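PDB 6CAM: glucan-binding protein C from Streptococcus mutans, which probably binds glucan at the streptococcal cell wall, its calcium-containing domain holding glucose units in a pocket at the metal. Local coordinates for residues A[177-182]-A[328-333]; A[220-225]-A[303-308]; A[226-231]-A[266-271]. One frame throughout, in Å; residues are numbered along the deposited sequence.

Contact 1 (A[177-182]-A[328-333]). With BGC (beta-D-glucopyranose), chain D; BGC (beta-D-glucopyranose), chain C.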
loop_
_atom_site.group_PDB
_atom_site.type_symbol
_atom_site.label_atom_id
_atom_site.label_comp_id
_atom_site.label_asym_id
_atom_site.label_seq_id
_atom_site.Cartn_x
_atom_site.Cartn_y
_atom_site.Cartn_z
ATOM N N THR A 177 9.488 7.884 0.829
ATOM C CA THR A 177 8.105 7.853 0.319
ATOM C C THR A 177 7.667 6.431 -0.034
ATOM O O THR A 177 6.492 6.193 -0.277
ATOM C CB THR A 177 7.887 8.779 -0.918
ATOM O OG1 THR A 177 8.549 8.247 -2.073
ATOM C CG2 THR A 177 8.386 10.180 -0.654
ATOM N N LYS A 178 8.607 5.492 -0.060
ATOM C CA LYS A 178 8.297 4.089 -0.279
ATOM C C LYS A 178 8.248 3.326 1.043
ATOM O O LYS A 178 7.731 2.232 1.094
ATOM C CB LYS A 178 9.342 3.452 -1.180
ATOM C CG LYS A 178 9.410 4.024 -2.576
ATOM C CD LYS A 178 10.598 3.467 -3.332
ATOM C CE LYS A 178 10.398 2.024 -3.715
ATOM N NZ LYS A 178 11.527 1.487 -4.491
ATOM N N THR A 179 8.868 3.911 2.064
ATOM C CA THR A 179 8.759 3.567 3.444
ATOM C C THR A 179 9.339 2.204 3.724
ATOM O O THR A 179 10.523 2.061 3.618
ATOM C CB THR A 179 7.365 3.802 4.019
ATOM O OG1 THR A 179 6.781 5.017 3.477
ATOM C CG2 THR A 179 7.432 3.916 5.514
ATOM N N ILE A 180 8.531 1.191 3.986
ATOM C CA ILE A 180 9.032 -0.051 4.563
ATOM C C ILE A 180 8.271 -1.239 3.990
ATOM O O ILE A 180 7.094 -1.181 3.809
ATOM C CB ILE A 180 8.907 0.051 6.092
ATOM C CG1 ILE A 180 9.555 -1.090 6.852
ATOM C CG2 ILE A 180 7.472 0.205 6.543
ATOM C CD1 ILE A 180 9.431 -0.855 8.350
ATOM N N PHE A 181 8.973 -2.318 3.773
ATOM C CA PHE A 181 8.354 -3.558 3.357
ATOM C C PHE A 181 8.781 -4.495 4.510
ATOM O O PHE A 181 9.902 -4.689 4.728
ATOM C CB PHE A 181 8.850 -4.002 2.016
ATOM C CG PHE A 181 7.962 -4.984 1.348
ATOM C CD1 PHE A 181 7.462 -6.007 2.037
ATOM C CD2 PHE A 181 7.637 -4.859 0.054
ATOM C CE1 PHE A 181 6.629 -6.946 1.436
ATOM C CE2 PHE A 181 6.810 -5.771 -0.557
ATOM C CZ PHE A 181 6.329 -6.821 0.148
ATOM N N ILE A 182 7.840 -4.999 5.259
ATOM C CA ILE A 182 8.149 -5.749 6.448
ATOM C C ILE A 182 7.388 -7.054 6.437
ATOM O O ILE A 182 6.287 -7.115 5.929
ATOM C CB ILE A 182 7.887 -4.905 7.702
ATOM C CG1 ILE A 182 8.206 -5.667 8.978
ATOM C CG2 ILE A 182 6.472 -4.363 7.756
ATOM C CD1 ILE A 182 8.421 -4.746 10.157
ATOM N N TRP A 328 3.780 -4.041 2.553
ATOM C CA TRP A 328 4.508 -2.882 2.107
ATOM C C TRP A 328 3.689 -1.717 2.587
ATOM O O TRP A 328 2.604 -1.496 2.121
ATOM C CB TRP A 328 4.619 -2.869 0.609
ATOM C CG TRP A 328 5.430 -1.774 0.092
ATOM C CD1 TRP A 328 5.942 -0.682 0.778
ATOM C CD2 TRP A 328 5.851 -1.642 -1.232
ATOM N NE1 TRP A 328 6.649 0.120 -0.076
ATOM C CE2 TRP A 328 6.618 -0.454 -1.315
ATOM C CE3 TRP A 328 5.682 -2.430 -2.383
ATOM C CZ2 TRP A 328 7.194 -0.028 -2.505
ATOM C CZ3 TRP A 328 6.256 -1.997 -3.575
ATOM C CH2 TRP A 328 7.005 -0.810 -3.620
ATOM N N PHE A 329 4.192 -0.993 3.554
ATOM C CA PHE A 329 3.451 0.096 4.094
ATOM C C PHE A 329 4.225 1.302 3.668
ATOM O O PHE A 329 5.372 1.429 4.012
ATOM C CB PHE A 329 3.360 0.072 5.631
ATOM C CG PHE A 329 2.672 1.292 6.164
ATOM C CD1 PHE A 329 1.297 1.342 6.176
ATOM C CD2 PHE A 329 3.386 2.408 6.531
ATOM C CE1 PHE A 329 0.640 2.483 6.598
ATOM C CE2 PHE A 329 2.744 3.541 6.980
ATOM C CZ PHE A 329 1.373 3.589 6.997
ATOM N N ALA A 330 3.554 2.235 3.015
ATOM C CA ALA A 330 4.162 3.414 2.454
ATOM C C ALA A 330 3.169 4.505 2.786
ATOM O O ALA A 330 1.961 4.289 2.765
ATOM C CB ALA A 330 4.387 3.300 0.954
ATOM N N THR A 331 3.677 5.652 3.178
ATOM C CA THR A 331 2.811 6.778 3.374
ATOM C C THR A 331 3.578 7.949 2.812
ATOM O O THR A 331 4.781 8.049 2.971
ATOM C CB THR A 331 2.431 6.979 4.856
ATOM O OG1 THR A 331 1.511 8.065 4.940
ATOM C CG2 THR A 331 3.671 7.241 5.726
ATOM N N ASN A 332 2.863 8.795 2.111
ATOM C CA ASN A 332 3.456 9.868 1.328
ATOM C C ASN A 332 2.310 10.791 0.981
ATOM O O ASN A 332 1.197 10.566 1.463
ATOM C CB ASN A 332 4.161 9.290 0.111
ATOM C CG ASN A 332 3.292 8.320 -0.648
ATOM O OD1 ASN A 332 2.158 8.650 -1.005
ATOM N ND2 ASN A 332 3.815 7.113 -0.893
ATOM N N SER A 333 2.529 11.803 0.157
ATOM C CA SER A 333 1.456 12.714 -0.171
ATOM C C SER A 333 0.563 12.218 -1.310
ATOM O O SER A 333 -0.354 12.921 -1.667
ATOM C CB SER A 333 1.985 14.095 -0.508
ATOM O OG SER A 333 2.879 14.014 -1.569
HETATM C C2 BGC D . 2.216 0.722 -2.624
HETATM C C3 BGC D . 1.085 1.759 -2.418
HETATM C C4 BGC D . 0.776 1.995 -0.944
HETATM C C5 BGC D . 1.658 1.105 -0.077
HETATM C C6 BGC D . 1.322 1.289 1.375
HETATM C C1 BGC D . 2.107 -0.537 -1.737
HETATM O O1 BGC D . 1.265 -1.532 -2.351
HETATM O O2 BGC D . 3.515 1.349 -2.469
HETATM O O3 BGC D . -0.146 1.379 -3.072
HETATM O O4 BGC D . 0.977 3.380 -0.607
HETATM O O5 BGC D . 1.554 -0.271 -0.446
HETATM O O6 BGC D . -0.030 1.258 1.781
HETATM C C2 BGC C . 0.628 -5.875 1.353
HETATM C C3 BGC C . 0.339 -4.770 0.414
HETATM C C4 BGC C . 0.137 -5.121 -1.032
HETATM C C5 BGC C . -0.664 -6.429 -1.199
HETATM C C6 BGC C . -0.833 -6.977 -2.629
HETATM C C1 BGC C . -0.160 -7.141 1.041
HETATM O O1 BGC C . 0.369 -8.248 1.806
HETATM O O2 BGC C . 0.010 -5.132 2.395
HETATM O O3 BGC C . 1.111 -3.578 0.746
HETATM O O4 BGC C . -0.737 -4.013 -1.093
HETATM O O5 BGC C . -0.077 -7.432 -0.365
HETATM O O6 BGC C . -2.246 -7.165 -2.979
HETATM O O HOH W 1 7.059 7.617 4.685
#
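Ile180 and Phe329 face each other as a hydrogen-bonded antiparallel pair, with Phe181 and Trp328 next to them as a non-hydrogen-bonded pair. They join the neighbouring strands 180-184 and 325-329 in a four-stranded antiparallel sheet of the glucan-binding protein C domain. The Ile180-Phe329 pair is closed by two backbone bonds, Ile180 N to Phe329 O at 3.2 Å and Phe329 N to Ile180 O at 2.9 Å.

On the face of Phe181 and Trp328 the contact is aromatic. Trp328 CB sits over the Phe181 ring, offset toward its rim, 3.9 Å from the ring centroid in a CH-pi contact. The Phe181 ring and the pyrrole part of the indole lie nearly parallel but are slid so far apart that they barely overlap. With Trp328 CG anti to the backbone N, chi1 -176° swings the indole across toward the Lys178 carbonyl, and a glucose of chain D lies over its face, O2 above the ring centre. A second glucose, in chain C, accepts from Trp328 N through O3.

Side chains add polar bonds to the strand pairing. Thr331 N donates to Thr179 OG1 at 3.2 Å; that hydroxyl also bonds Pro176 O, and a water bridges it to Thr331 O. The Asn332 amide meets Thr177 O in plane, ND2 to O 2.9 Å. The indole N-H makes a matching bond, Trp328 NE1 reaching Lys178 O at 2.6 Å, within 1° of the ring plane.

Contact 2 (A[220-225]-A[303-308]); sequences MSLSSL and GAMTYK. With CA (calcium ion), chain B; BGC (beta-D-glucopyranose), chain D; BGC (beta-D-glucopyranose), chain C.
Met220 and Tyr307 lie side by side and point the same way, the thioether bent round at its last torsion (chi3 68°). Its sulfur packs against the base of the tyrosine: Met220 SD is 3.6 Å from Tyr307 CB and 4.3 Å from the ring centroid, an oblique Met-aromatic contact. The Tyr307 hydroxyl bonds beyond the contact to Ile201 O.

Met305 fills the space between Met220 and Leu222. Its CG falls between the backbone N and the carbonyl carbon (chi1 69°), and from there the chain runs out extended, so that CE comes to rest near both Met220 CB (4.0 Å) and Leu222 CD2. Leu222 crosses this methionine at about a right angle, its CD1 3.9 Å from Met305 CB. Opposite Leu222 comes Gly303, which has no side chain to add to this face.

Met220, Leu222 and Met305 lie on one face of an antiparallel sheet, in which strand 303-306 runs between 219-222 and 245-247. Met220 and Met305 form one hydrogen-bonded pair, Leu222 and Gly303 another. Ser221 and Ala304 make the non-hydrogen-bonded pair on the reverse face.

Past the strand, a water links Ser223 OG to Gly303 O. The chain then turns into the calcium site, where Ser224 grips the ion twice, through O and through OG, each at 2.3 Å.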
loop_
_atom_site.group_PDB
_atom_site.type_symbol
_atom_site.label_atom_id
_atom_site.label_comp_id
_atom_site.label_asym_id
_atom_site.label_seq_id
_atom_site.Cartn_x
_atom_site.Cartn_y
_atom_site.Cartn_z
ATOM N N MET A 220 -1.615 12.716 4.167
ATOM C CA MET A 220 -0.757 11.595 3.839
ATOM C C MET A 220 -1.618 10.418 3.513
ATOM O O MET A 220 -2.695 10.236 4.078
ATOM C CB MET A 220 0.173 11.321 4.957
ATOM C CG MET A 220 1.050 12.531 5.214
ATOM S SD MET A 220 2.542 12.194 6.088
ATOM C CE MET A 220 3.457 11.235 4.867
ATOM N N SER A 221 -1.144 9.657 2.551
ATOM C CA SER A 221 -1.831 8.482 2.081
ATOM C C SER A 221 -1.683 7.351 3.094
ATOM O O SER A 221 -0.639 7.176 3.699
ATOM C CB SER A 221 -1.219 8.056 0.754
ATOM O OG SER A 221 0.129 7.639 0.936
ATOM N N LEU A 222 -2.729 6.557 3.214
ATOM C CA LEU A 222 -2.704 5.285 3.913
ATOM C C LEU A 222 -3.359 4.316 2.927
ATOM O O LEU A 222 -4.475 3.837 3.134
ATOM C CB LEU A 222 -3.492 5.382 5.211
ATOM C CG LEU A 222 -2.880 6.366 6.230
ATOM C CD1 LEU A 222 -3.800 6.587 7.409
ATOM C CD2 LEU A 222 -1.539 5.863 6.686
ATOM N N SER A 223 -2.651 4.045 1.841
ATOM C CA SER A 223 -3.216 3.252 0.737
ATOM C C SER A 223 -3.022 1.784 0.978
ATOM O O SER A 223 -2.300 1.385 1.865
ATOM C CB SER A 223 -2.582 3.655 -0.611
ATOM O OG SER A 223 -2.846 5.012 -0.895
ATOM N N SER A 224 -3.694 0.975 0.163
ATOM C CA SER A 224 -3.394 -0.431 0.056
ATOM C C SER A 224 -3.554 -1.105 1.409
ATOM O O SER A 224 -2.699 -1.862 1.847
ATOM C CB SER A 224 -2.014 -0.647 -0.579
ATOM O OG SER A 224 -1.642 -2.015 -0.572
ATOM N N LEU A 225 -4.674 -0.824 2.047
ATOM C CA LEU A 225 -5.052 -1.486 3.271
ATOM C C LEU A 225 -5.902 -2.695 2.863
ATOM O O LEU A 225 -7.095 -2.657 2.946
ATOM C CB LEU A 225 -5.831 -0.545 4.146
ATOM C CG LEU A 225 -4.944 0.613 4.665
ATOM C CD1 LEU A 225 -5.761 1.450 5.598
ATOM C CD2 LEU A 225 -3.668 0.098 5.339
ATOM N N GLY A 303 -7.102 4.817 2.635
ATOM C CA GLY A 303 -7.517 5.934 3.414
ATOM C C GLY A 303 -6.479 7.008 3.308
ATOM O O GLY A 303 -5.510 6.930 2.527
ATOM N N ALA A 304 -6.632 7.970 4.199
ATOM C CA ALA A 304 -5.716 9.080 4.242
ATOM C C ALA A 304 -5.754 9.638 5.629
ATOM O O ALA A 304 -6.617 9.305 6.431
ATOM C CB ALA A 304 -6.096 10.143 3.222
ATOM N N MET A 305 -4.811 10.506 5.918
ATOM C CA MET A 305 -4.827 11.158 7.191
ATOM C C MET A 305 -4.354 12.559 7.039
ATOM O O MET A 305 -3.587 12.855 6.129
ATOM C CB MET A 305 -3.911 10.408 8.162
ATOM C CG MET A 305 -2.426 10.469 7.884
ATOM S SD MET A 305 -1.556 9.652 9.246
ATOM C CE MET A 305 -0.025 9.256 8.429
ATOM N N THR A 306 -4.819 13.415 7.928
ATOM C CA THR A 306 -4.129 14.681 8.161
ATOM C C THR A 306 -3.073 14.318 9.168
ATOM O O THR A 306 -3.378 13.989 10.313
ATOM C CB THR A 306 -5.051 15.759 8.700
ATOM O OG1 THR A 306 -6.071 16.023 7.746
ATOM C CG2 THR A 306 -4.264 17.039 8.952
ATOM N N TYR A 307 -1.805 14.352 8.748
ATOM C CA TYR A 307 -0.744 13.906 9.584
ATOM C C TYR A 307 -0.290 15.102 10.413
ATOM O O TYR A 307 0.077 16.115 9.861
ATOM C CB TYR A 307 0.402 13.355 8.758
ATOM C CG TYR A 307 1.546 12.965 9.597
ATOM C CD1 TYR A 307 1.426 11.945 10.548
ATOM C CD2 TYR A 307 2.752 13.637 9.507
ATOM C CE1 TYR A 307 2.472 11.581 11.329
ATOM C CE2 TYR A 307 3.825 13.285 10.289
ATOM C CZ TYR A 307 3.681 12.276 11.218
ATOM O OH TYR A 307 4.745 11.954 11.954
ATOM N N LYS A 308 -0.397 14.983 11.734
ATOM C CA LYS A 308 -0.085 16.091 12.659
ATOM C C LYS A 308 1.273 15.993 13.298
ATOM O O LYS A 308 1.596 16.770 14.207
ATOM C CB LYS A 308 -1.196 16.230 13.704
ATOM C CG LYS A 308 -2.511 16.573 13.044
ATOM C CD LYS A 308 -3.695 16.605 13.986
ATOM C CE LYS A 308 -4.928 16.897 13.158
ATOM N NZ LYS A 308 -6.121 17.132 13.989
HETATM CA CA CA B . -1.175 -3.466 1.172
HETATM C C2 BGC D . 2.216 0.722 -2.624
HETATM C C3 BGC D . 1.085 1.759 -2.418
HETATM C C4 BGC D . 0.776 1.995 -0.944
HETATM C C5 BGC D . 1.658 1.105 -0.077
HETATM C C6 BGC D . 1.322 1.289 1.375
HETATM C C1 BGC D . 2.107 -0.537 -1.737
HETATM O O1 BGC D . 1.265 -1.532 -2.351
HETATM O O2 BGC D . 3.515 1.349 -2.469
HETATM O O3 BGC D . -0.146 1.379 -3.072
HETATM O O4 BGC D . 0.977 3.380 -0.607
HETATM O O5 BGC D . 1.554 -0.271 -0.446
HETATM O O6 BGC D . -0.030 1.258 1.781
HETATM C C2 BGC C . 0.628 -5.875 1.353
HETATM C C3 BGC C . 0.339 -4.770 0.414
HETATM C C4 BGC C . 0.137 -5.121 -1.032
HETATM C C5 BGC C . -0.664 -6.429 -1.199
HETATM C C6 BGC C . -0.833 -6.977 -2.629
HETATM C C1 BGC C . -0.160 -7.141 1.041
HETATM O O1 BGC C . 0.369 -8.248 1.806
HETATM O O2 BGC C . 0.010 -5.132 2.395
HETATM O O3 BGC C . 1.111 -3.578 0.746
HETATM O O4 BGC C . -0.737 -4.013 -1.093
HETATM O O5 BGC C . -0.077 -7.432 -0.365
HETATM O O6 BGC C . -2.246 -7.165 -2.979
HETATM O O HOH W 2 -4.315 7.079 0.024
HETATM O O HOH W 3 -0.005 -1.821 2.392
#

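Contact 3 (A[226-231]-A[266-271]). With CA (calcium ion), chain B; BGC (beta-D-glucopyranose), chain C.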
loop_
_atom_site.group_PDB
_atom_site.type_symbol
_atom_site.label_atom_id
_atom_site.label_comp_id
_atom_site.label_asym_id
_atom_site.label_seq_id
_atom_site.Cartn_x
_atom_site.Cartn_y
_atom_site.Cartn_z
ATOM N N ASN A 226 -5.226 -3.752 2.479
ATOM C CA ASN A 226 -5.872 -4.973 2.015
ATOM C C ASN A 226 -6.533 -5.730 3.146
ATOM O O ASN A 226 -6.007 -5.839 4.259
ATOM C CB ASN A 226 -4.842 -5.924 1.404
ATOM C CG ASN A 226 -4.050 -5.287 0.315
ATOM O OD1 ASN A 226 -3.169 -4.469 0.580
ATOM N ND2 ASN A 226 -4.301 -5.693 -0.901
ATOM N N HIS A 227 -7.667 -6.326 2.828
ATOM C CA HIS A 227 -8.295 -7.243 3.717
ATOM C C HIS A 227 -8.691 -8.358 2.786
ATOM O O HIS A 227 -9.541 -8.163 1.933
ATOM C CB HIS A 227 -9.515 -6.618 4.368
ATOM C CG HIS A 227 -10.268 -7.540 5.271
ATOM N ND1 HIS A 227 -11.217 -7.083 6.150
ATOM C CD2 HIS A 227 -10.210 -8.887 5.444
ATOM C CE1 HIS A 227 -11.714 -8.103 6.828
ATOM N NE2 HIS A 227 -11.115 -9.207 6.426
ATOM N N TRP A 228 -8.066 -9.504 2.939
ATOM C CA TRP A 228 -8.536 -10.665 2.206
ATOM C C TRP A 228 -8.881 -11.756 3.177
ATOM O O TRP A 228 -8.307 -11.859 4.259
ATOM C CB TRP A 228 -7.539 -11.114 1.135
ATOM C CG TRP A 228 -6.097 -11.332 1.520
ATOM C CD1 TRP A 228 -5.061 -10.489 1.278
ATOM C CD2 TRP A 228 -5.528 -12.507 2.107
ATOM N NE1 TRP A 228 -3.880 -11.044 1.716
ATOM C CE2 TRP A 228 -4.137 -12.286 2.220
ATOM C CE3 TRP A 228 -6.054 -13.714 2.555
ATOM C CZ2 TRP A 228 -3.275 -13.219 2.784
ATOM C CZ3 TRP A 228 -5.185 -14.661 3.121
ATOM C CH2 TRP A 228 -3.819 -14.401 3.233
ATOM N N THR A 229 -9.849 -12.563 2.782
ATOM C CA THR A 229 -10.288 -13.660 3.605
ATOM C C THR A 229 -10.374 -14.851 2.691
ATOM O O THR A 229 -11.236 -14.886 1.816
ATOM C CB THR A 229 -11.660 -13.379 4.255
ATOM O OG1 THR A 229 -11.598 -12.179 5.032
ATOM C CG2 THR A 229 -12.070 -14.550 5.169
ATOM N N THR A 230 -9.457 -15.800 2.875
ATOM C CA THR A 230 -9.435 -17.045 2.114
ATOM C C THR A 230 -9.250 -18.178 3.113
ATOM O O THR A 230 -9.147 -17.941 4.340
ATOM C CB THR A 230 -8.270 -17.059 1.108
ATOM O OG1 THR A 230 -7.027 -17.195 1.803
ATOM C CG2 THR A 230 -8.240 -15.793 0.239
ATOM N N LYS A 231 -9.114 -19.395 2.603
ATOM C CA LYS A 231 -8.786 -20.503 3.484
ATOM C C LYS A 231 -7.409 -20.338 4.144
ATOM O O LYS A 231 -7.144 -20.986 5.129
ATOM C CB LYS A 231 -8.928 -21.866 2.791
ATOM C CG LYS A 231 -8.001 -22.161 1.617
ATOM C CD LYS A 231 -8.037 -23.667 1.311
ATOM C CE LYS A 231 -7.460 -24.028 -0.054
ATOM N NZ LYS A 231 -8.507 -24.462 -1.039
ATOM N N ASP A 266 -13.748 -8.058 3.302
ATOM C CA ASP A 266 -12.818 -8.369 2.219
ATOM C C ASP A 266 -12.931 -7.285 1.131
ATOM O O ASP A 266 -14.029 -6.920 0.699
ATOM C CB ASP A 266 -13.093 -9.773 1.631
ATOM C CG ASP A 266 -12.098 -10.188 0.510
ATOM O OD1 ASP A 266 -12.021 -9.529 -0.551
ATOM O OD2 ASP A 266 -11.431 -11.246 0.611
ATOM N N ASN A 267 -11.787 -6.733 0.734
ATOM C CA ASN A 267 -11.728 -5.768 -0.345
ATOM C C ASN A 267 -10.772 -6.269 -1.434
ATOM O O ASN A 267 -10.389 -5.529 -2.306
ATOM C CB ASN A 267 -11.326 -4.391 0.178
ATOM C CG ASN A 267 -9.924 -4.360 0.740
ATOM O OD1 ASN A 267 -9.193 -5.348 0.698
ATOM N ND2 ASN A 267 -9.540 -3.213 1.287
ATOM N N GLN A 268 -10.399 -7.533 -1.376
ATOM C CA GLN A 268 -9.410 -8.076 -2.281
ATOM C C GLN A 268 -10.034 -8.884 -3.427
ATOM O O GLN A 268 -9.509 -8.866 -4.537
ATOM C CB GLN A 268 -8.492 -9.003 -1.514
ATOM C CG GLN A 268 -7.248 -9.415 -2.268
ATOM C CD GLN A 268 -6.235 -8.312 -2.310
ATOM O OE1 GLN A 268 -6.128 -7.529 -1.357
ATOM N NE2 GLN A 268 -5.498 -8.216 -3.410
ATOM N N TYR A 269 -11.103 -9.612 -3.127
ATOM C CA TYR A 269 -11.730 -10.551 -4.086
ATOM C C TYR A 269 -13.195 -10.232 -4.269
ATOM O O TYR A 269 -13.974 -10.245 -3.326
ATOM C CB TYR A 269 -11.569 -11.984 -3.608
ATOM C CG TYR A 269 -10.125 -12.396 -3.607
ATOM C CD1 TYR A 269 -9.439 -12.570 -4.807
ATOM C CD2 TYR A 269 -9.425 -12.562 -2.413
ATOM C CE1 TYR A 269 -8.099 -12.920 -4.828
ATOM C CE2 TYR A 269 -8.073 -12.908 -2.416
ATOM C CZ TYR A 269 -7.420 -13.081 -3.628
ATOM O OH TYR A 269 -6.096 -13.418 -3.636
ATOM N N LYS A 270 -13.576 -9.926 -5.493
ATOM C CA LYS A 270 -14.998 -9.831 -5.833
ATOM C C LYS A 270 -15.764 -11.076 -5.444
ATOM O O LYS A 270 -16.902 -10.977 -5.006
ATOM C CB LYS A 270 -15.180 -9.590 -7.303
ATOM C CG LYS A 270 -14.778 -8.212 -7.755
ATOM C CD LYS A 270 -14.676 -8.224 -9.260
ATOM C CE LYS A 270 -15.038 -6.893 -9.856
ATOM N NZ LYS A 270 -15.374 -7.072 -11.293
ATOM N N ALA A 271 -15.130 -12.235 -5.554
ATOM C CA ALA A 271 -15.729 -13.491 -5.059
ATOM C C ALA A 271 -16.117 -13.401 -3.581
ATOM O O ALA A 271 -17.040 -14.059 -3.146
ATOM C CB ALA A 271 -14.767 -14.639 -5.267
HETATM CA CA CA B . -1.175 -3.466 1.172
HETATM C C2 BGC C . 0.628 -5.875 1.353
HETATM C C3 BGC C . 0.339 -4.770 0.414
HETATM C C4 BGC C . 0.137 -5.121 -1.032
HETATM C C5 BGC C . -0.664 -6.429 -1.199
HETATM C C6 BGC C . -0.833 -6.977 -2.629
HETATM C C1 BGC C . -0.160 -7.141 1.041
HETATM O O1 BGC C . 0.369 -8.248 1.806
HETATM O O2 BGC C . 0.010 -5.132 2.395
HETATM O O3 BGC C . 1.111 -3.578 0.746
HETATM O O4 BGC C . -0.737 -4.013 -1.093
HETATM O O5 BGC C . -0.077 -7.432 -0.365
HETATM O O6 BGC C . -2.246 -7.165 -2.979
HETATM O O HOH W 3 -0.005 -1.821 2.392
#
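The Asp266 carboxylate is gripped from both segments, OD2 accepting from Thr229 N across the contact on its anti side at 3.0 Å, with Asn272 as a further donor. Asp266 OD1 takes two N-H groups of its own segment: Gln268 N, from above the carboxylate plane, closes an Asx turn, and Tyr269 N, on the syn lone pair at 2.7 Å, the wider Asx motif.

Asn267 clasps the backbone of His227 at both ends. Its N donates to His227 O, and its side-chain OD1 accepts from His227 N (2.8 Å), the donor standing 36° out of the amide plane. Asp266 N lies over the centre of the imidazole face, and the ring nitrogens of His227 bond to Ser263 and Asp234.

Gln268 approaches Trp228 alongside, CB to CB 3.5 Å. Because the Gln268 chain bends at chi2 (76°), its amide comes round almost coplanar with that of Asn226. Asn226 ND2 then meets a lone pair of Gln268 OE1 at 2.6 Å and 176°, a bond that fixes the rotation of the Asn226 amide and leaves OD1 directed at the calcium ion. Gln268 NE2 bonds weakly to the chain C glucose and also to Asp279.

Asn226 OD1 binds the metal at 2.3 Å, joined by Ser224 and Glu237; O2, O3 and O4 of the chain C glucose and a water complete a sugar-binding site in which calcium is ligated directly by the sugar's hydroxyls, with Gln268 in the second shell.

The contacts nest along the chain: 226-231 with 266-271 lies inside the loop closed by contact 2, which lies inside the one closed by contact 1. Each draws on a different sheet or loop of the same domain. Contacts 1 and 2, centres about 11 Å apart, touch directly, as the backbone beyond strand 325-329 bonds to Ser221. Contacts 2 and 3 have their centres about 21 Å apart, but segment 226-231 continues directly from 220-225, and Asn267 ND2 probably bonds to Leu225 O between them. Contacts 1 and 3 do not touch; the chain C glucose meets both. Each contact has one end at the calcium and glucose site, through Trp328, Ser224, and Asn226 with Gln268, consistent with glucan recognition.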